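Local coordinates for protein alpha-1,2-Mannosidase (Trichoderma reesei, PDB 1HCU) that probably trims alpha-1,2-linked mannose residues from high-mannose N-glycans as a calcium-dependent family 47 glycoside hydrolase, at residues G153-T158 against A176-L181; E216-L221 against N297-S302; G223-T228 against S241-S246; Y248-K253 against F483-H488; P303-L308 against E353-V358. All coordinates share one frame; numbering follows the deposited sequence.

Interaction 1 of 5, residues G153-T158 against A176-L181; sequences GVPDPT and AEIGSL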
# COMPACT_ATOMS: atom_id res chain seq x y z
N GLY A 153 11.36 -13.15 18.75
CA GLY A 153 10.21 -12.27 18.83
C GLY A 153 9.91 -11.77 17.42
O GLY A 153 8.86 -11.16 17.20
N VAL A 154 10.82 -12.02 16.48
CA VAL A 154 10.61 -11.61 15.10
C VAL A 154 9.47 -12.51 14.63
O VAL A 154 9.57 -13.74 14.69
CB VAL A 154 11.85 -11.87 14.20
CG1 VAL A 154 11.52 -11.57 12.73
CG2 VAL A 154 13.01 -11.01 14.66
N PRO A 155 8.38 -11.90 14.15
CA PRO A 155 7.22 -12.67 13.67
C PRO A 155 7.49 -13.67 12.56
O PRO A 155 8.32 -13.44 11.68
CB PRO A 155 6.25 -11.58 13.22
CG PRO A 155 7.18 -10.52 12.72
CD PRO A 155 8.22 -10.48 13.81
N ASP A 156 6.80 -14.80 12.63
CA ASP A 156 6.88 -15.85 11.63
C ASP A 156 5.87 -15.32 10.61
O ASP A 156 4.79 -14.91 10.99
CB ASP A 156 6.39 -17.16 12.25
CG ASP A 156 6.46 -18.34 11.29
OD1 ASP A 156 6.98 -19.39 11.72
OD2 ASP A 156 5.99 -18.22 10.14
N PRO A 157 6.22 -15.32 9.31
CA PRO A 157 5.35 -14.83 8.24
C PRO A 157 4.04 -15.58 8.00
O PRO A 157 3.07 -15.01 7.48
CB PRO A 157 6.26 -14.89 7.01
CG PRO A 157 7.10 -16.10 7.29
CD PRO A 157 7.45 -15.92 8.76
N THR A 158 4.00 -16.85 8.39
CA THR A 158 2.80 -17.66 8.18
C THR A 158 2.33 -18.38 9.44
O THR A 158 3.13 -18.90 10.22
CB THR A 158 3.07 -18.73 7.09
OG1 THR A 158 3.52 -18.09 5.89
CG2 THR A 158 1.80 -19.52 6.79
N ALA A 176 9.81 -6.04 5.05
CA ALA A 176 8.50 -5.46 4.77
C ALA A 176 7.42 -6.14 5.62
O ALA A 176 6.63 -5.46 6.26
CB ALA A 176 8.17 -5.57 3.29
N GLU A 177 7.40 -7.47 5.64
CA GLU A 177 6.37 -8.19 6.39
C GLU A 177 6.53 -8.09 7.91
O GLU A 177 5.56 -8.16 8.65
CB GLU A 177 6.32 -9.65 5.94
CG GLU A 177 6.14 -9.76 4.42
CD GLU A 177 5.70 -11.13 3.94
OE1 GLU A 177 6.03 -11.48 2.79
OE2 GLU A 177 5.03 -11.86 4.71
N ILE A 178 7.77 -7.90 8.36
CA ILE A 178 8.05 -7.75 9.77
C ILE A 178 7.74 -6.33 10.21
O ILE A 178 7.16 -6.10 11.27
CB ILE A 178 9.54 -7.99 10.07
CG1 ILE A 178 9.92 -9.45 9.80
CG2 ILE A 178 9.84 -7.60 11.51
CD1 ILE A 178 11.41 -9.72 9.91
N GLY A 179 8.12 -5.36 9.37
CA GLY A 179 7.92 -3.96 9.69
C GLY A 179 6.63 -3.30 9.26
O GLY A 179 6.53 -2.07 9.28
N SER A 180 5.63 -4.09 8.87
CA SER A 180 4.36 -3.53 8.46
C SER A 180 3.23 -3.99 9.37
O SER A 180 2.08 -4.10 8.94
CB SER A 180 4.04 -3.92 7.01
OG SER A 180 4.95 -3.32 6.11
N LEU A 181 3.56 -4.24 10.64
CA LEU A 181 2.58 -4.71 11.62
C LEU A 181 2.40 -3.72 12.77
O LEU A 181 1.34 -3.69 13.42
CB LEU A 181 3.04 -6.05 12.19
CG LEU A 181 3.42 -7.09 11.15
CD1 LEU A 181 3.97 -8.34 11.85
CD2 LEU A 181 2.21 -7.43 10.31
O HOH W 1 3.66 -12.12 6.82
O HOH W 2 3.48 -14.89 4.06

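Interaction 2 of 5, residues E216-L221 against N297-S302; sequences EAWPGL and NGQSTS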
# COMPACT_ATOMS: atom_id res chain seq x y z
N GLU A 216 25.11 -2.51 6.84
CA GLU A 216 24.12 -1.77 6.05
C GLU A 216 24.78 -1.32 4.76
O GLU A 216 25.92 -0.88 4.76
CB GLU A 216 23.64 -0.55 6.83
CG GLU A 216 23.10 -0.89 8.19
CD GLU A 216 22.81 0.34 9.02
OE1 GLU A 216 21.78 1.00 8.79
OE2 GLU A 216 23.63 0.65 9.90
N ALA A 217 24.06 -1.45 3.65
CA ALA A 217 24.62 -1.03 2.36
C ALA A 217 25.01 0.42 2.53
O ALA A 217 26.07 0.85 2.09
CB ALA A 217 23.58 -1.17 1.27
N TRP A 218 24.11 1.17 3.17
CA TRP A 218 24.30 2.59 3.44
C TRP A 218 23.52 2.86 4.72
O TRP A 218 22.59 2.13 5.05
CB TRP A 218 23.76 3.44 2.29
CG TRP A 218 24.72 3.61 1.15
CD1 TRP A 218 25.89 4.32 1.16
CD2 TRP A 218 24.61 3.03 -0.15
NE1 TRP A 218 26.52 4.22 -0.06
CE2 TRP A 218 25.76 3.43 -0.89
CE3 TRP A 218 23.66 2.21 -0.78
CZ2 TRP A 218 25.98 3.04 -2.21
CZ3 TRP A 218 23.88 1.82 -2.10
CH2 TRP A 218 25.03 2.24 -2.80
N PRO A 219 23.88 3.91 5.45
CA PRO A 219 23.18 4.24 6.69
C PRO A 219 21.66 4.25 6.49
O PRO A 219 21.15 4.98 5.64
CB PRO A 219 23.74 5.61 7.05
CG PRO A 219 25.14 5.57 6.48
CD PRO A 219 24.91 4.92 5.13
N GLY A 220 20.95 3.42 7.25
CA GLY A 220 19.51 3.38 7.12
C GLY A 220 18.99 2.37 6.09
O GLY A 220 17.83 1.97 6.16
N LEU A 221 19.84 1.97 5.15
CA LEU A 221 19.46 1.01 4.13
C LEU A 221 19.86 -0.40 4.56
O LEU A 221 20.96 -0.88 4.26
CB LEU A 221 20.09 1.37 2.78
CG LEU A 221 19.60 2.73 2.26
CD1 LEU A 221 20.22 3.04 0.90
CD2 LEU A 221 18.07 2.70 2.16
N ASN A 297 22.42 -3.85 -3.41
CA ASN A 297 23.01 -5.01 -2.78
C ASN A 297 24.44 -4.57 -2.52
O ASN A 297 25.27 -4.52 -3.43
CB ASN A 297 22.96 -6.22 -3.71
CG ASN A 297 23.34 -7.51 -3.01
OD1 ASN A 297 23.09 -8.60 -3.51
ND2 ASN A 297 23.94 -7.39 -1.84
N GLY A 298 24.72 -4.21 -1.27
CA GLY A 298 26.04 -3.72 -0.94
C GLY A 298 26.05 -2.29 -1.45
O GLY A 298 25.02 -1.62 -1.42
N GLN A 299 27.20 -1.83 -1.93
CA GLN A 299 27.31 -0.48 -2.45
C GLN A 299 26.94 -0.46 -3.94
O GLN A 299 27.08 0.56 -4.60
CB GLN A 299 28.74 0.04 -2.27
CG GLN A 299 29.40 -0.41 -0.97
CD GLN A 299 28.61 -0.02 0.25
OE1 GLN A 299 28.28 1.15 0.44
NE2 GLN A 299 28.29 -1.00 1.09
N SER A 300 26.47 -1.58 -4.46
CA SER A 300 26.10 -1.65 -5.87
C SER A 300 24.59 -1.51 -6.05
O SER A 300 23.81 -2.06 -5.27
CB SER A 300 26.55 -2.98 -6.48
OG SER A 300 25.64 -4.02 -6.16
N THR A 301 24.18 -0.77 -7.08
CA THR A 301 22.76 -0.55 -7.34
C THR A 301 22.36 -1.10 -8.71
O THR A 301 23.18 -1.17 -9.62
CB THR A 301 22.40 0.95 -7.26
OG1 THR A 301 23.10 1.67 -8.29
CG2 THR A 301 22.78 1.52 -5.90
N SER A 302 21.10 -1.48 -8.86
CA SER A 302 20.63 -2.03 -10.12
C SER A 302 19.49 -1.19 -10.69
O SER A 302 18.47 -0.97 -10.03
CB SER A 302 20.16 -3.47 -9.89
OG SER A 302 19.64 -4.02 -11.09

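Interaction 3 of 5, residues G223-T228 against S241-S246; sequences GTFVST and SGLMDS. With NAG (2-acetamido-2-deoxy-beta-D-glucopyranose), chain E.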
# COMPACT_ATOMS: atom_id res chain seq x y z
N GLY A 223 19.17 -4.74 5.32
CA GLY A 223 19.02 -5.93 4.50
C GLY A 223 17.55 -6.31 4.36
O GLY A 223 16.69 -5.66 4.95
N THR A 224 17.27 -7.37 3.61
CA THR A 224 15.91 -7.81 3.35
C THR A 224 15.37 -8.92 4.26
O THR A 224 14.21 -8.88 4.68
CB THR A 224 15.76 -8.27 1.88
OG1 THR A 224 16.13 -7.21 1.00
CG2 THR A 224 14.33 -8.69 1.58
N PHE A 225 16.20 -9.91 4.56
CA PHE A 225 15.76 -11.03 5.40
C PHE A 225 16.36 -11.07 6.79
O PHE A 225 17.57 -10.90 6.97
CB PHE A 225 16.03 -12.34 4.66
CG PHE A 225 15.49 -12.36 3.26
CD1 PHE A 225 16.35 -12.22 2.17
CD2 PHE A 225 14.12 -12.51 3.02
CE1 PHE A 225 15.86 -12.23 0.86
CE2 PHE A 225 13.62 -12.51 1.72
CZ PHE A 225 14.49 -12.37 0.64
N VAL A 226 15.49 -11.31 7.77
CA VAL A 226 15.87 -11.36 9.18
C VAL A 226 15.55 -12.72 9.80
O VAL A 226 14.46 -13.27 9.61
CB VAL A 226 15.15 -10.26 9.99
CG1 VAL A 226 15.53 -10.36 11.46
CG2 VAL A 226 15.53 -8.90 9.45
N SER A 227 16.52 -13.26 10.53
CA SER A 227 16.41 -14.55 11.20
C SER A 227 15.35 -14.51 12.30
O SER A 227 15.33 -13.58 13.11
CB SER A 227 17.77 -14.91 11.80
OG SER A 227 17.67 -16.01 12.68
N THR A 228 14.48 -15.52 12.34
CA THR A 228 13.45 -15.56 13.37
C THR A 228 13.99 -16.10 14.70
O THR A 228 13.41 -15.84 15.75
CB THR A 228 12.25 -16.43 12.93
OG1 THR A 228 12.69 -17.78 12.69
CG2 THR A 228 11.63 -15.87 11.66
N SER A 241 10.72 -1.51 -3.14
CA SER A 241 9.63 -2.29 -3.71
C SER A 241 9.36 -3.57 -2.91
O SER A 241 9.52 -3.58 -1.69
CB SER A 241 9.91 -2.63 -5.19
OG SER A 241 11.03 -3.47 -5.32
N GLY A 242 8.95 -4.63 -3.59
CA GLY A 242 8.64 -5.88 -2.92
C GLY A 242 9.64 -6.33 -1.86
O GLY A 242 10.85 -6.22 -2.04
N LEU A 243 9.11 -6.83 -0.74
CA LEU A 243 9.92 -7.33 0.37
C LEU A 243 10.53 -6.29 1.30
O LEU A 243 11.10 -6.66 2.33
CB LEU A 243 11.04 -8.22 -0.16
CG LEU A 243 10.65 -9.43 -1.00
CD1 LEU A 243 11.92 -10.10 -1.48
CD2 LEU A 243 9.78 -10.39 -0.18
N MET A 244 10.43 -5.00 0.97
CA MET A 244 11.02 -3.97 1.82
C MET A 244 10.21 -2.67 1.89
O MET A 244 10.15 -2.03 2.94
CB MET A 244 12.45 -3.66 1.35
CG MET A 244 13.20 -2.60 2.17
SD MET A 244 14.98 -2.50 1.73
CE MET A 244 15.63 -3.96 2.59
N ASP A 245 9.59 -2.29 0.78
CA ASP A 245 8.82 -1.05 0.69
C ASP A 245 8.07 -0.56 1.94
O ASP A 245 8.42 0.48 2.50
CB ASP A 245 7.82 -1.12 -0.47
CG ASP A 245 7.01 -2.42 -0.48
OD1 ASP A 245 6.89 -3.09 0.58
OD2 ASP A 245 6.49 -2.76 -1.56
N SER A 246 7.05 -1.29 2.36
CA SER A 246 6.26 -0.84 3.50
C SER A 246 6.99 -0.67 4.83
O SER A 246 6.46 -0.04 5.74
CB SER A 246 5.00 -1.73 3.66
OG SER A 246 5.29 -3.11 3.62
C1 NAG E . 21.26 -16.64 13.81
C2 NAG E . 22.71 -17.13 13.86
C3 NAG E . 23.15 -17.58 12.47
C4 NAG E . 22.16 -18.58 11.85
C5 NAG E . 20.74 -17.99 11.91
C6 NAG E . 19.69 -18.97 11.42
C7 NAG E . 24.18 -16.10 15.48
C8 NAG E . 25.67 -15.79 15.48
N2 NAG E . 23.56 -16.04 14.31
O3 NAG E . 24.44 -18.18 12.54
O4 NAG E . 22.50 -18.83 10.50
O5 NAG E . 20.40 -17.66 13.27
O6 NAG E . 18.54 -18.28 10.94
O7 NAG E . 23.61 -16.39 16.53

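Interaction 4 of 5, residues Y248-K253 against F483-H488; sequences YEYLIK and FNTEAH. With CA (calcium ion), chain H.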
# COMPACT_ATOMS: atom_id res chain seq x y z
N TYR A 248 10.02 0.98 5.32
CA TYR A 248 10.45 2.38 5.34
C TYR A 248 9.23 3.27 5.50
O TYR A 248 9.27 4.27 6.21
CB TYR A 248 11.18 2.74 4.04
CG TYR A 248 12.53 2.07 3.90
CD1 TYR A 248 12.89 1.44 2.71
CD2 TYR A 248 13.43 2.04 4.96
CE1 TYR A 248 14.11 0.79 2.59
CE2 TYR A 248 14.65 1.40 4.85
CZ TYR A 248 14.98 0.77 3.66
OH TYR A 248 16.18 0.11 3.57
N GLU A 249 8.14 2.89 4.83
CA GLU A 249 6.88 3.64 4.87
C GLU A 249 6.36 3.80 6.30
O GLU A 249 6.03 4.91 6.73
CB GLU A 249 5.82 2.93 4.01
CG GLU A 249 4.45 3.64 3.89
CD GLU A 249 3.40 2.79 3.15
OE1 GLU A 249 2.20 3.18 3.12
OE2 GLU A 249 3.77 1.73 2.60
N TYR A 250 6.26 2.70 7.04
CA TYR A 250 5.72 2.74 8.40
C TYR A 250 6.62 3.46 9.40
O TYR A 250 6.15 3.89 10.45
CB TYR A 250 5.40 1.33 8.90
CG TYR A 250 4.01 0.83 8.51
CD1 TYR A 250 3.52 -0.39 9.00
CD2 TYR A 250 3.22 1.54 7.61
CE1 TYR A 250 2.27 -0.88 8.60
CE2 TYR A 250 1.96 1.06 7.21
CZ TYR A 250 1.50 -0.15 7.69
OH TYR A 250 0.29 -0.63 7.24
N LEU A 251 7.89 3.60 9.07
CA LEU A 251 8.82 4.29 9.94
C LEU A 251 8.37 5.74 10.17
O LEU A 251 8.25 6.19 11.31
CB LEU A 251 10.22 4.27 9.33
CG LEU A 251 11.35 3.49 10.01
CD1 LEU A 251 10.89 2.22 10.66
CD2 LEU A 251 12.38 3.21 8.94
N ILE A 252 8.13 6.46 9.08
CA ILE A 252 7.69 7.84 9.19
C ILE A 252 6.22 7.92 9.59
O ILE A 252 5.80 8.87 10.26
CB ILE A 252 7.91 8.60 7.85
CG1 ILE A 252 7.62 10.10 8.03
CG2 ILE A 252 7.02 8.01 6.78
CD1 ILE A 252 8.57 10.80 8.98
N LYS A 253 5.43 6.92 9.22
CA LYS A 253 4.01 6.94 9.57
C LYS A 253 3.77 6.76 11.07
O LYS A 253 2.79 7.27 11.61
CB LYS A 253 3.23 5.91 8.75
CG LYS A 253 3.02 6.35 7.31
CD LYS A 253 2.06 5.45 6.54
CE LYS A 253 1.81 5.99 5.14
NZ LYS A 253 0.84 5.13 4.39
N PHE A 483 -2.77 7.01 6.95
CA PHE A 483 -3.09 5.87 6.09
C PHE A 483 -2.13 4.71 6.31
O PHE A 483 -0.90 4.89 6.32
CB PHE A 483 -3.06 6.27 4.61
CG PHE A 483 -4.17 7.20 4.19
CD1 PHE A 483 -3.95 8.57 4.10
CD2 PHE A 483 -5.42 6.70 3.84
CE1 PHE A 483 -4.97 9.44 3.66
CE2 PHE A 483 -6.44 7.55 3.40
CZ PHE A 483 -6.21 8.92 3.31
N ASN A 484 -2.69 3.51 6.48
CA ASN A 484 -1.88 2.32 6.66
C ASN A 484 -1.47 1.96 5.23
O ASN A 484 -1.86 2.64 4.29
CB ASN A 484 -2.69 1.20 7.34
CG ASN A 484 -3.35 0.24 6.36
OD1 ASN A 484 -3.90 0.64 5.34
ND2 ASN A 484 -3.30 -1.04 6.70
N THR A 485 -0.69 0.90 5.06
CA THR A 485 -0.23 0.55 3.72
C THR A 485 -1.33 0.14 2.73
O THR A 485 -1.10 0.15 1.53
CB THR A 485 0.84 -0.55 3.81
OG1 THR A 485 1.85 -0.30 2.83
CG2 THR A 485 0.24 -1.93 3.57
N GLU A 486 -2.51 -0.21 3.23
CA GLU A 486 -3.61 -0.62 2.35
C GLU A 486 -4.64 0.51 2.28
O GLU A 486 -5.85 0.27 2.16
CB GLU A 486 -4.26 -1.91 2.87
CG GLU A 486 -5.21 -2.60 1.90
CD GLU A 486 -4.49 -3.46 0.86
OE1 GLU A 486 -3.25 -3.41 0.78
OE2 GLU A 486 -5.19 -4.20 0.12
N ALA A 487 -4.16 1.73 2.40
CA ALA A 487 -5.02 2.91 2.35
C ALA A 487 -6.12 2.94 3.40
O ALA A 487 -7.19 3.48 3.16
CB ALA A 487 -5.63 3.03 0.96
N HIS A 488 -5.86 2.35 4.57
CA HIS A 488 -6.85 2.37 5.65
C HIS A 488 -6.39 3.39 6.68
O HIS A 488 -5.42 3.17 7.40
CB HIS A 488 -6.99 0.99 6.29
CG HIS A 488 -7.48 -0.06 5.35
ND1 HIS A 488 -8.59 0.12 4.55
CD2 HIS A 488 -6.99 -1.29 5.04
CE1 HIS A 488 -8.76 -0.95 3.79
NE2 HIS A 488 -7.80 -1.82 4.07
CA CA H . 1.17 -0.10 0.06
O HOH W 3 3.76 0.74 -0.11
O HOH W 4 1.48 -2.85 0.71
O HOH W 5 2.10 -1.74 -1.98
O HOH W 6 -0.26 1.16 -1.95

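Interaction 5 of 5, residues P303-L308 against E353-V358; sequences PNSGHL and EGFAWV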
# COMPACT_ATOMS: atom_id res chain seq x y z
N PRO A 303 19.64 -0.72 -11.94
CA PRO A 303 18.68 0.12 -12.68
C PRO A 303 17.32 -0.52 -12.99
O PRO A 303 16.87 -0.49 -14.14
CB PRO A 303 19.43 0.46 -13.98
CG PRO A 303 20.87 0.19 -13.68
CD PRO A 303 20.81 -1.02 -12.78
N ASN A 304 16.67 -1.10 -11.98
CA ASN A 304 15.36 -1.72 -12.17
C ASN A 304 14.35 -1.27 -11.11
O ASN A 304 14.71 -1.00 -9.96
CB ASN A 304 15.47 -3.26 -12.18
CG ASN A 304 16.17 -3.82 -10.94
OD1 ASN A 304 16.39 -5.03 -10.84
ND2 ASN A 304 16.53 -2.95 -10.00
N SER A 305 13.09 -1.16 -11.52
CA SER A 305 12.05 -0.72 -10.61
C SER A 305 10.68 -1.15 -11.12
O SER A 305 10.58 -1.91 -12.09
CB SER A 305 12.12 0.80 -10.44
OG SER A 305 11.44 1.23 -9.28
N GLY A 306 9.61 -0.69 -10.49
CA GLY A 306 8.29 -1.09 -10.94
C GLY A 306 7.20 -0.32 -10.26
O GLY A 306 7.46 0.62 -9.50
N HIS A 307 5.96 -0.73 -10.49
CA HIS A 307 4.80 -0.05 -9.93
C HIS A 307 4.76 -0.01 -8.39
O HIS A 307 4.23 0.94 -7.81
CB HIS A 307 3.53 -0.68 -10.48
CG HIS A 307 2.34 0.21 -10.44
ND1 HIS A 307 1.78 0.66 -9.26
CD2 HIS A 307 1.58 0.74 -11.44
CE1 HIS A 307 0.73 1.42 -9.53
NE2 HIS A 307 0.59 1.48 -10.84
N LEU A 308 5.33 -1.01 -7.73
CA LEU A 308 5.32 -1.03 -6.26
C LEU A 308 6.13 0.14 -5.70
O LEU A 308 5.70 0.80 -4.75
CB LEU A 308 5.87 -2.35 -5.70
CG LEU A 308 5.02 -3.62 -5.87
CD1 LEU A 308 5.79 -4.83 -5.33
CD2 LEU A 308 3.69 -3.46 -5.13
N GLU A 353 4.27 -3.08 -14.74
CA GLU A 353 4.50 -3.71 -13.44
C GLU A 353 5.98 -3.63 -13.09
O GLU A 353 6.36 -3.40 -11.94
CB GLU A 353 4.07 -5.17 -13.51
CG GLU A 353 3.16 -5.59 -12.40
CD GLU A 353 3.92 -5.87 -11.14
OE1 GLU A 353 5.05 -6.37 -11.27
OE2 GLU A 353 3.40 -5.61 -10.05
N GLY A 354 6.80 -3.82 -14.11
CA GLY A 354 8.23 -3.76 -13.94
C GLY A 354 8.85 -3.11 -15.16
O GLY A 354 8.41 -3.37 -16.29
N PHE A 355 9.84 -2.25 -14.95
CA PHE A 355 10.53 -1.57 -16.03
C PHE A 355 11.99 -1.35 -15.66
O PHE A 355 12.35 -1.43 -14.49
CB PHE A 355 9.85 -0.23 -16.37
CG PHE A 355 9.90 0.79 -15.25
CD1 PHE A 355 10.97 1.67 -15.14
CD2 PHE A 355 8.88 0.85 -14.31
CE1 PHE A 355 11.03 2.61 -14.11
CE2 PHE A 355 8.93 1.79 -13.27
CZ PHE A 355 10.00 2.67 -13.17
N ALA A 356 12.82 -1.08 -16.66
CA ALA A 356 14.24 -0.87 -16.42
C ALA A 356 14.86 0.19 -17.34
O ALA A 356 14.24 0.64 -18.30
CB ALA A 356 14.98 -2.20 -16.58
N TRP A 357 16.08 0.59 -17.03
CA TRP A 357 16.75 1.61 -17.83
C TRP A 357 18.26 1.45 -17.72
O TRP A 357 18.75 0.48 -17.16
CB TRP A 357 16.31 3.00 -17.35
CG TRP A 357 16.66 3.28 -15.91
CD1 TRP A 357 17.74 3.99 -15.45
CD2 TRP A 357 15.97 2.81 -14.75
NE1 TRP A 357 17.75 4.00 -14.08
CE2 TRP A 357 16.68 3.28 -13.62
CE3 TRP A 357 14.81 2.04 -14.54
CZ2 TRP A 357 16.27 3.00 -12.31
CZ3 TRP A 357 14.41 1.77 -13.23
CH2 TRP A 357 15.14 2.24 -12.14
N VAL A 358 18.99 2.40 -18.29
CA VAL A 358 20.44 2.38 -18.22
C VAL A 358 20.83 3.54 -17.32
O VAL A 358 20.49 4.69 -17.60
CB VAL A 358 21.07 2.58 -19.62
CG1 VAL A 358 22.59 2.51 -19.51
CG2 VAL A 358 20.57 1.51 -20.59
O HOH W 7 6.09 -3.44 -8.76

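Interaction 1 of 5, residues G153-T158 against A176-L181
V154 and I178 meet where the loop that follows helix 127-144 packs on the short helix 175-178, in the helical barrel of a family 47 mannosidase. The valine sends CG1 anti to its backbone nitrogen (chi1 174°), and this methyl presses close on I178 CD1, with CG1 and CD1 3.4 Å apart. P155 follows and supplies about half of the loop's share of the contact. Its ring lies at about a right angle to the isoleucine side chain, CD standing 4.0 Å from I178 CG2, while P155 CG also reaches the L181 methyl CD1 at 4.0 Å. The isoleucine is thus held on both branches, CD1 against the valine and CG2 against the proline. Cut back to alanine, I178 would probably leave a gap facing V154 CG1 and P155 CD, with the proline ring resting on L181 alone within this contact. D156 turns from the helix and closes an Asx turn, its OD2 accepting from T158 N at 3.0 Å with an N-H...O angle of 162°, while OD1 forms a salt bridge with R167. At P157 the contact becomes polar. E177, whose side chain lies about 6 Å from that of E100, a predicted proton donor, at the nearest atoms, comes by OE2 within 4.0 Å of P157 CB. A water bridges the two segments, donating to both E177 OE2 and P157 O. The water oxygen lies 3.0 Å from P157 O.

Interaction 2 of 5, residues E216-L221 against N297-S302
The indole of W218 lies against the turn G298-Q299, with its six-membered ring directed at the backbone. CH2 approaches Q299 O to 3.2 Å, and CZ3 stands 3.7 Å from G298 O, which meets the ring obliquely. The Q299 side chain, bent at chi2 (-57°), curls back so that its end reaches over one face of the indole near the rim, the ring and amide planes 63° apart. From T301 comes a methyl: CG2, placed beside the backbone nitrogen, touches W218 CH2 at 3.9 Å, the two side chains crossing at about a right angle. A217 completes the contact, its CB only 3.1 Å from G298 O. Both backbones are turning here. W218 to L221 form a type II turn, and N297 to S300 a type II' turn, with the positive phi of G298, that joins strands 292-297 and 300-306 as a beta-hairpin. Beyond the two segments, W218 also stacks with H279 of helix 263-280. The chemistry is that of an aromatic ring and an alanine methyl packed against peptide carbonyls, which joins the hairpin turn to the 216-221 loop at the surface, away from the annotated sites.

Interaction 3 of 5, residues G223-T228 against S241-S246
L243, M244 and T224 carry this contact. The leucine crosses the threonine at a slant, its CB 3.8 Å from T224 CG2, and reaches past it by CD1 to F225 CZ at 4.0 Å. T224 CG2 is itself seated over the centre of the F225 ring, 3.7 Å above its plane, so the methyl touches both the aromatic face and, on another side, the leucine. The other branch of the threonine serves a polar role: OG1 is hydrogen-bonded to S237 O. M244 extends across to the start of the same segment. With CG anti to the backbone nitrogen (chi1 -179°) and a bend at chi3, the thioether chain brings its terminal methyl CE within 3.1 Å of G223 O, a tight approach, and to 3.7 Å from T224 OG1. The contact joins strand 225-227, which pairs antiparallel with strand 172-174, to the turn that leads into helix 245-257 of the barrel. In that turn S241 O accepts from two backbone nitrogens, M244 N at 3.1 Å and D245 N at 2.8 Å. These two bonds close the turn, and D245, a predicted active-site residue, comes next after M244 in the chain. The turn is also tied to the helix 175-178 region by a backbone bond between L243 and A176. Farther along the strand, S227 faces the N-acetylglucosamine attached to N230. S227 OG, anti to the backbone nitrogen (chi1 168°), lies 3.0 Å from NAG O6 in a hydrogen bond in which either oxygen could be the donor.

Interaction 4 of 5, residues Y248-K253 against F483-H488
The calcium site of the barrel is built here, where E249, Y250 and K253 of helix 245-257 grip T485 and its neighbours in the loop between strands 481-483 and 489-491. In family 47 enzymes a C-terminal hairpin plugs one end of the helical barrel, and the position of this loop is consistent with that role. T485 binds the ion twice, through its carbonyl O at 2.7 Å and through OG1 at 2.9 Å; four waters are also bound to the metal. E249 does not touch the calcium but acts from the second shell. Its extended chain, with CG anti to the backbone nitrogen (chi1 -177°), delivers OE2 to T485 OG1 at 2.8 Å, where the hydroxyl donates, and the same OE2 accepts from a calcium-bound water. The threonine hydroxyl therefore gives its proton to the glutamate and turns its oxygen to the metal. The other carboxylate oxygen, OE1, uses its anti lone pair for a salt bridge of 2.7 Å with K253 NZ, one helical turn on. That ammonium group also donates to F483 O at 2.6 Å, standing above the carbonyl plane, so it anchors both the glutamate and the loop. N484 shapes the turn itself: OD1 accepts from E486 N, forming an Asx turn, and from H488 N on the opposite face of the amide plane. Y250 completes the grip edge-on, in the plane of its ring: T485 N donates to the phenol OH at 2.8 Å, nearly straight at 173°.

Interaction 5 of 5, residues P303-L308 against E353-V358
W357 and F355 both set CG between the backbone nitrogen and carbonyl carbon (chi1 61° and 64°), which folds their rings back over the neighbouring strand. The indole packs flat against P303, whose carbonyl O sits 3.2 Å above the ring plane, offset toward the rim. P303 CB makes a CH-pi contact, 4.0 Å from the centroid of the five-membered ring and 13° off its normal. S305 CB meets the indole at its edge instead, in plane, and S305 O lies over one face of the F355 ring. Without the indole, as with a serine at W357, the P303 ring would probably lose its aromatic support and the S282 hydroxyl its indole N-H partner. The backbones bond as well. W357 N donates to P303 O, S305 and F355 exchange bonds of 3.1 Å (S305 N to F355 O) and 3.0 Å (F355 N to S305 O), and H307 N reaches E353 O at 3.1 Å. The glycine pair G306-G354 brings the chains to 4.0 Å between CA atoms, and G306 CA passes 3.2 Å from E353 O, leaving little room there for a side chain. Strands 304-306 and 354-356 form an antiparallel sheet pair; on its other side strand 354-356 forms a classic beta bulge, E353 and G354 both facing A385, which brings E353, a predicted proton donor salt-bridged to R391, to what is probably the active site.

Interactions 1, 3, 4 and 5 are buried, whereas interaction 2 lies at the surface. Interactions 3 and 4 share helix 245-257, the first at its start and the second along it, and S246 touches T485 between them. Interaction 1 joins this group through a probable hydrogen bond between S180 and S246, and through packing of S180 on Y250. Interactions 2 and 5 follow one another on strand 300-306. Chemistry changes with place: apolar side chains dominate interactions 1 and 3, an indole against peptide carbonyls marks the exposed turn, charged and metal-linked bonds mark interaction 4, near the middle of the chain, and backbone pairing governs interaction 5.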